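3-hydroxyisobutyrate dehydrogenase (Thermus thermophilus, PDB 2CVZ) probably catalyses the NADP-dependent oxidation of 3-hydroxyisobutyrate, a step of valine catabolism. Local coordinates at residues G108-T120 / P157-N169. Numbering follows the deposited sequence.
Sequences GVTYLDAPVSGGT and PVGAGHAVKAINN. With NDP (NADPH dihydro-nicotinamide-adenine-dinucleotide phosphate), chain G.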
loop_
_atom_site.group_PDB
_atom_site.type_symbol
_atom_site.label_atom_id
_atom_site.label_comp_id
_atom_site.label_asym_id
_atom_site.label_seq_id
_atom_site.Cartn_x
_atom_site.Cartn_y
_atom_site.Cartn_z
ATOM N N GLY C 108 0.443 -0.811 -46.789
ATOM C CA GLY C 108 -0.142 0.483 -47.088
ATOM C C GLY C 108 -1.339 0.787 -46.203
ATOM O O GLY C 108 -2.154 1.652 -46.523
ATOM N N VAL C 109 -1.446 0.068 -45.088
ATOM C CA VAL C 109 -2.546 0.258 -44.144
ATOM C C VAL C 109 -2.096 1.127 -42.974
ATOM O O VAL C 109 -1.033 0.900 -42.396
ATOM C CB VAL C 109 -3.047 -1.095 -43.595
ATOM C CG1 VAL C 109 -4.130 -0.868 -42.549
ATOM C CG2 VAL C 109 -3.586 -1.946 -44.734
ATOM N N THR C 110 -2.911 2.117 -42.628
ATOM C CA THR C 110 -2.588 3.023 -41.532
ATOM C C THR C 110 -3.348 2.676 -40.258
ATOM O O THR C 110 -4.576 2.783 -40.200
ATOM C CB THR C 110 -2.894 4.477 -41.916
ATOM O OG1 THR C 110 -2.129 4.828 -43.077
ATOM C CG2 THR C 110 -2.536 5.421 -40.776
ATOM N N TYR C 111 -2.601 2.259 -39.240
ATOM C CA TYR C 111 -3.169 1.887 -37.950
ATOM C C TYR C 111 -3.289 3.096 -37.032
ATOM O O TYR C 111 -2.431 3.982 -37.027
ATOM C CB TYR C 111 -2.287 0.836 -37.269
ATOM C CG TYR C 111 -2.724 0.451 -35.866
ATOM C CD1 TYR C 111 -3.548 -0.655 -35.647
ATOM C CD2 TYR C 111 -2.303 1.187 -34.753
ATOM C CE1 TYR C 111 -3.938 -1.023 -34.356
ATOM C CE2 TYR C 111 -2.689 0.828 -33.459
ATOM C CZ TYR C 111 -3.503 -0.277 -33.268
ATOM O OH TYR C 111 -3.864 -0.649 -31.993
ATOM N N LEU C 112 -4.362 3.116 -36.251
ATOM C CA LEU C 112 -4.607 4.184 -35.293
ATOM C C LEU C 112 -5.195 3.543 -34.051
ATOM O O LEU C 112 -6.137 2.758 -34.157
ATOM C CB LEU C 112 -5.616 5.193 -35.844
ATOM C CG LEU C 112 -5.227 6.031 -37.062
ATOM C CD1 LEU C 112 -6.403 6.893 -37.478
ATOM C CD2 LEU C 112 -4.027 6.897 -36.725
ATOM N N ASP C 113 -4.635 3.827 -32.879
ATOM C CA ASP C 113 -5.237 3.262 -31.684
ATOM C C ASP C 113 -6.368 4.207 -31.320
ATOM O O ASP C 113 -6.180 5.421 -31.242
ATOM C CB ASP C 113 -4.242 3.096 -30.515
ATOM C CG ASP C 113 -3.227 4.219 -30.407
ATOM O OD1 ASP C 113 -2.902 4.602 -29.262
ATOM O OD2 ASP C 113 -2.725 4.696 -31.444
ATOM N N ALA C 114 -7.557 3.648 -31.134
ATOM C CA ALA C 114 -8.717 4.454 -30.806
ATOM C C ALA C 114 -9.562 3.844 -29.695
ATOM O O ALA C 114 -10.760 3.610 -29.870
ATOM C CB ALA C 114 -9.566 4.660 -32.059
ATOM N N PRO C 115 -8.944 3.569 -28.534
ATOM C CA PRO C 115 -9.702 2.989 -27.421
ATOM C C PRO C 115 -10.807 3.954 -26.996
ATOM O O PRO C 115 -10.741 5.152 -27.284
ATOM C CB PRO C 115 -8.637 2.776 -26.344
ATOM C CG PRO C 115 -7.621 3.837 -26.648
ATOM C CD PRO C 115 -7.537 3.796 -28.158
ATOM N N VAL C 116 -11.819 3.445 -26.301
ATOM C CA VAL C 116 -12.935 4.296 -25.913
ATOM C C VAL C 116 -13.340 4.205 -24.449
ATOM O O VAL C 116 -12.894 3.329 -23.714
ATOM C CB VAL C 116 -14.175 3.956 -26.772
ATOM C CG1 VAL C 116 -13.861 4.164 -28.253
ATOM C CG2 VAL C 116 -14.585 2.507 -26.533
ATOM N N SER C 117 -14.195 5.133 -24.034
ATOM C CA SER C 117 -14.709 5.148 -22.675
ATOM C C SER C 117 -16.168 5.571 -22.730
ATOM O O SER C 117 -16.546 6.404 -23.554
ATOM C CB SER C 117 -13.920 6.114 -21.797
ATOM O OG SER C 117 -14.343 5.995 -20.448
ATOM N N GLY C 118 -16.982 4.990 -21.853
ATOM C CA GLY C 118 -18.396 5.311 -21.823
ATOM C C GLY C 118 -19.223 4.096 -21.453
ATOM O O GLY C 118 -20.409 4.210 -21.145
ATOM N N GLY C 119 -18.593 2.925 -21.484
ATOM C CA GLY C 119 -19.293 1.698 -21.138
ATOM C C GLY C 119 -20.281 1.254 -22.200
ATOM O O GLY C 119 -20.392 1.876 -23.258
ATOM N N THR C 120 -20.999 0.169 -21.926
ATOM C CA THR C 120 -21.971 -0.336 -22.882
ATOM C C THR C 120 -23.102 0.665 -23.095
ATOM O O THR C 120 -23.673 0.740 -24.184
ATOM C CB THR C 120 -22.555 -1.698 -22.433
ATOM O OG1 THR C 120 -23.058 -1.595 -21.095
ATOM C CG2 THR C 120 -21.481 -2.778 -22.486
ATOM N N PRO C 157 0.999 10.249 -31.082
ATOM C CA PRO C 157 1.325 9.227 -32.082
ATOM C C PRO C 157 0.763 7.864 -31.679
ATOM O O PRO C 157 0.165 7.728 -30.611
ATOM C CB PRO C 157 2.850 9.244 -32.099
ATOM C CG PRO C 157 3.185 9.562 -30.671
ATOM C CD PRO C 157 2.212 10.681 -30.363
ATOM N N VAL C 158 0.955 6.864 -32.535
ATOM C CA VAL C 158 0.467 5.515 -32.253
ATOM C C VAL C 158 0.907 5.068 -30.864
ATOM O O VAL C 158 2.081 5.189 -30.507
ATOM C CB VAL C 158 0.995 4.500 -33.292
ATOM C CG1 VAL C 158 0.613 3.076 -32.883
ATOM C CG2 VAL C 158 0.427 4.825 -34.666
ATOM N N GLY C 159 -0.043 4.556 -30.084
ATOM C CA GLY C 159 0.261 4.090 -28.743
ATOM C C GLY C 159 -0.187 5.045 -27.653
ATOM O O GLY C 159 -0.512 4.619 -26.544
ATOM N N ALA C 160 -0.214 6.337 -27.967
ATOM C CA ALA C 160 -0.618 7.350 -26.996
ATOM C C ALA C 160 -2.074 7.188 -26.582
ATOM O O ALA C 160 -2.437 7.484 -25.447
ATOM C CB ALA C 160 -0.389 8.744 -27.566
ATOM N N GLY C 161 -2.909 6.727 -27.509
ATOM C CA GLY C 161 -4.314 6.532 -27.196
ATOM C C GLY C 161 -4.476 5.421 -26.175
ATOM O O GLY C 161 -5.191 5.574 -25.186
ATOM N N HIS C 162 -3.806 4.299 -26.418
ATOM C CA HIS C 162 -3.869 3.161 -25.510
ATOM C C HIS C 162 -3.325 3.542 -24.138
ATOM O O HIS C 162 -3.823 3.081 -23.114
ATOM C CB HIS C 162 -3.053 1.985 -26.056
ATOM C CG HIS C 162 -3.647 1.344 -27.270
ATOM N ND1 HIS C 162 -4.984 1.021 -27.363
ATOM C CD2 HIS C 162 -3.080 0.936 -28.429
ATOM C CE1 HIS C 162 -5.215 0.442 -28.528
ATOM N NE2 HIS C 162 -4.078 0.379 -29.195
ATOM N N ALA C 163 -2.298 4.383 -24.126
ATOM C CA ALA C 163 -1.689 4.821 -22.876
ATOM C C ALA C 163 -2.662 5.648 -22.045
ATOM O O ALA C 163 -2.812 5.419 -20.845
ATOM C CB ALA C 163 -0.430 5.625 -23.165
ATOM N N VAL C 164 -3.320 6.614 -22.680
ATOM C CA VAL C 164 -4.279 7.451 -21.970
ATOM C C VAL C 164 -5.450 6.609 -21.473
ATOM O O VAL C 164 -5.969 6.835 -20.378
ATOM C CB VAL C 164 -4.813 8.587 -22.873
ATOM C CG1 VAL C 164 -5.922 9.343 -22.162
ATOM C CG2 VAL C 164 -3.679 9.534 -23.228
ATOM N N LYS C 165 -5.863 5.636 -22.278
ATOM C CA LYS C 165 -6.970 4.767 -21.897
ATOM C C LYS C 165 -6.605 3.969 -20.651
ATOM O O LYS C 165 -7.401 3.857 -19.724
ATOM C CB LYS C 165 -7.325 3.808 -23.040
ATOM C CG LYS C 165 -8.360 2.733 -22.675
ATOM C CD LYS C 165 -9.683 3.330 -22.183
ATOM C CE LYS C 165 -10.685 2.234 -21.828
ATOM N NZ LYS C 165 -11.940 2.776 -21.225
ATOM N N ALA C 166 -5.395 3.418 -20.636
ATOM C CA ALA C 166 -4.937 2.628 -19.500
ATOM C C ALA C 166 -4.919 3.459 -18.225
ATOM O O ALA C 166 -5.369 3.006 -17.172
ATOM C CB ALA C 166 -3.544 2.057 -19.778
ATOM N N ILE C 167 -4.400 4.678 -18.311
ATOM C CA ILE C 167 -4.354 5.536 -17.140
ATOM C C ILE C 167 -5.769 5.907 -16.703
ATOM O O ILE C 167 -6.068 5.938 -15.514
ATOM C CB ILE C 167 -3.520 6.809 -17.415
ATOM C CG1 ILE C 167 -2.049 6.426 -17.584
ATOM C CG2 ILE C 167 -3.668 7.797 -16.270
ATOM C CD1 ILE C 167 -1.475 5.664 -16.392
ATOM N N ASN C 168 -6.644 6.183 -17.665
ATOM C CA ASN C 168 -8.022 6.526 -17.329
ATOM C C ASN C 168 -8.662 5.396 -16.522
ATOM O O ASN C 168 -9.310 5.637 -15.503
ATOM C CB ASN C 168 -8.850 6.761 -18.594
ATOM C CG ASN C 168 -10.334 6.873 -18.299
ATOM O OD1 ASN C 168 -10.806 7.892 -17.792
ATOM N ND2 ASN C 168 -11.078 5.808 -18.598
ATOM N N ASN C 169 -8.483 4.161 -16.976
ATOM C CA ASN C 169 -9.065 3.030 -16.267
ATOM C C ASN C 169 -8.390 2.780 -14.927
ATOM O O ASN C 169 -9.006 2.242 -14.012
ATOM C CB ASN C 169 -9.040 1.782 -17.148
ATOM C CG ASN C 169 -10.235 1.721 -18.086
ATOM O OD1 ASN C 169 -10.671 2.747 -18.620
ATOM N ND2 ASN C 169 -10.766 0.526 -18.296
HETATM P PA NDP G . -16.352 -8.909 -24.851
HETATM O O1A NDP G . -17.757 -8.642 -24.705
HETATM O O2A NDP G . -15.616 -9.943 -24.041
HETATM O O5B NDP G . -16.126 -9.206 -26.445
HETATM C C5B NDP G . -14.822 -9.558 -26.925
HETATM C C4B NDP G . -15.036 -9.738 -28.421
HETATM O O4B NDP G . -13.748 -10.147 -28.956
HETATM C C3B NDP G . -16.045 -10.752 -28.855
HETATM O O3B NDP G . -16.707 -10.278 -30.057
HETATM C C2B NDP G . -15.257 -11.966 -29.165
HETATM O O2B NDP G . -15.841 -12.964 -30.006
HETATM C C1B NDP G . -13.984 -11.355 -29.661
HETATM N N9A NDP G . -12.820 -12.274 -29.527
HETATM C C8A NDP G . -12.242 -12.801 -28.348
HETATM N N7A NDP G . -11.216 -13.579 -28.634
HETATM C C5A NDP G . -11.098 -13.579 -29.996
HETATM C C6A NDP G . -10.217 -14.201 -30.910
HETATM N N6A NDP G . -9.237 -14.990 -30.467
HETATM N N1A NDP G . -10.375 -13.987 -32.240
HETATM C C2A NDP G . -11.371 -13.187 -32.685
HETATM N N3A NDP G . -12.256 -12.553 -31.907
HETATM C C4A NDP G . -12.065 -12.791 -30.556
HETATM O O3 NDP G . -15.522 -7.579 -24.720
HETATM P PN NDP G . -15.832 -6.030 -24.477
HETATM O O1N NDP G . -16.490 -5.929 -23.171
HETATM O O2N NDP G . -16.545 -5.613 -25.730
HETATM O O5D NDP G . -14.355 -5.427 -24.539
HETATM C C5D NDP G . -13.562 -5.428 -25.771
HETATM C C4D NDP G . -12.455 -4.342 -25.600
HETATM O O4D NDP G . -13.101 -3.125 -25.235
HETATM C C3D NDP G . -11.509 -4.661 -24.438
HETATM O O3D NDP G . -10.173 -4.292 -24.810
HETATM C C2D NDP G . -12.061 -3.876 -23.277
HETATM O O2D NDP G . -11.058 -3.715 -22.289
HETATM C C1D NDP G . -12.476 -2.569 -24.075
HETATM N N1N NDP G . -13.493 -1.713 -23.390
HETATM C C2N NDP G . -14.584 -2.352 -22.736
HETATM C C3N NDP G . -15.554 -1.476 -22.098
HETATM C C7N NDP G . -16.716 -2.047 -21.409
HETATM O O7N NDP G . -17.401 -1.410 -20.583
HETATM N N7N NDP G . -17.102 -3.311 -21.665
HETATM C C4N NDP G . -15.361 -0.089 -22.163
HETATM C C5N NDP G . -14.303 0.496 -22.798
HETATM C C6N NDP G . -13.369 -0.313 -23.413
HETATM P P2B NDP G . -16.879 -14.013 -29.522
HETATM O O1X NDP G . -16.690 -15.121 -30.479
HETATM O O2X NDP G . -18.234 -13.400 -29.581
HETATM O O3X NDP G . -16.546 -14.447 -28.096
#
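Strand 110-113 and helix 160-169 run nearly parallel, their axes 16° apart and 8.2 Å at closest approach, with Asp113 facing Gly161 across the gap. The carboxylate of Asp113 receives backbone amides at the start of the helix. Asp113 OD1 takes His162 N at 3.0 Å through its anti lone pair, and a weak bond from Gly161 N. Asp113 OD2 accepts from Gly159 N at 3.0 Å, met from above the carboxylate plane. Gly159 is the N-cap residue and follows Val158 in a type II turn. Asp113 chi1, 37°, sets CG between the backbone N and the carbonyl carbon, which brings the oxygens to these amides. The helix end would probably favour the charged carboxylate. Asp113 CB lies over one face of the His162 ring, 3.3 Å from its centroid, as a CH-pi contact. At the ring edge His162 NE2 donates to Tyr111 OH, 3.0 Å away and in the ring plane. That hydroxyl also bonds Asp88. Val158 CG1 packs at the edge of the Tyr111 ring.

Farther along, Pro115 CG and CB rest on the CB of Lys165. The lysine bends at chi2 (58°) and then extends, and Lys165 NZ donates to Val116 O at 2.7 Å. It also bonds Asn169 OD1. Lys165 NZ lies 3.6 Å from NDP C5N, on the nicotinamide. Val116 and Lys165 both line the cofactor pocket.

The contact joins the sheet of the N-terminal NADP-binding domain, probably Rossmann-type, to the long helix 160-188. Helix 94-105 packs on Tyr111, strand 128-133 touches Pro115 and Lys165, and Ser117 and Asn168 bond Ser204 of the second subunit, Asn168 also bonding Gly205 of that subunit.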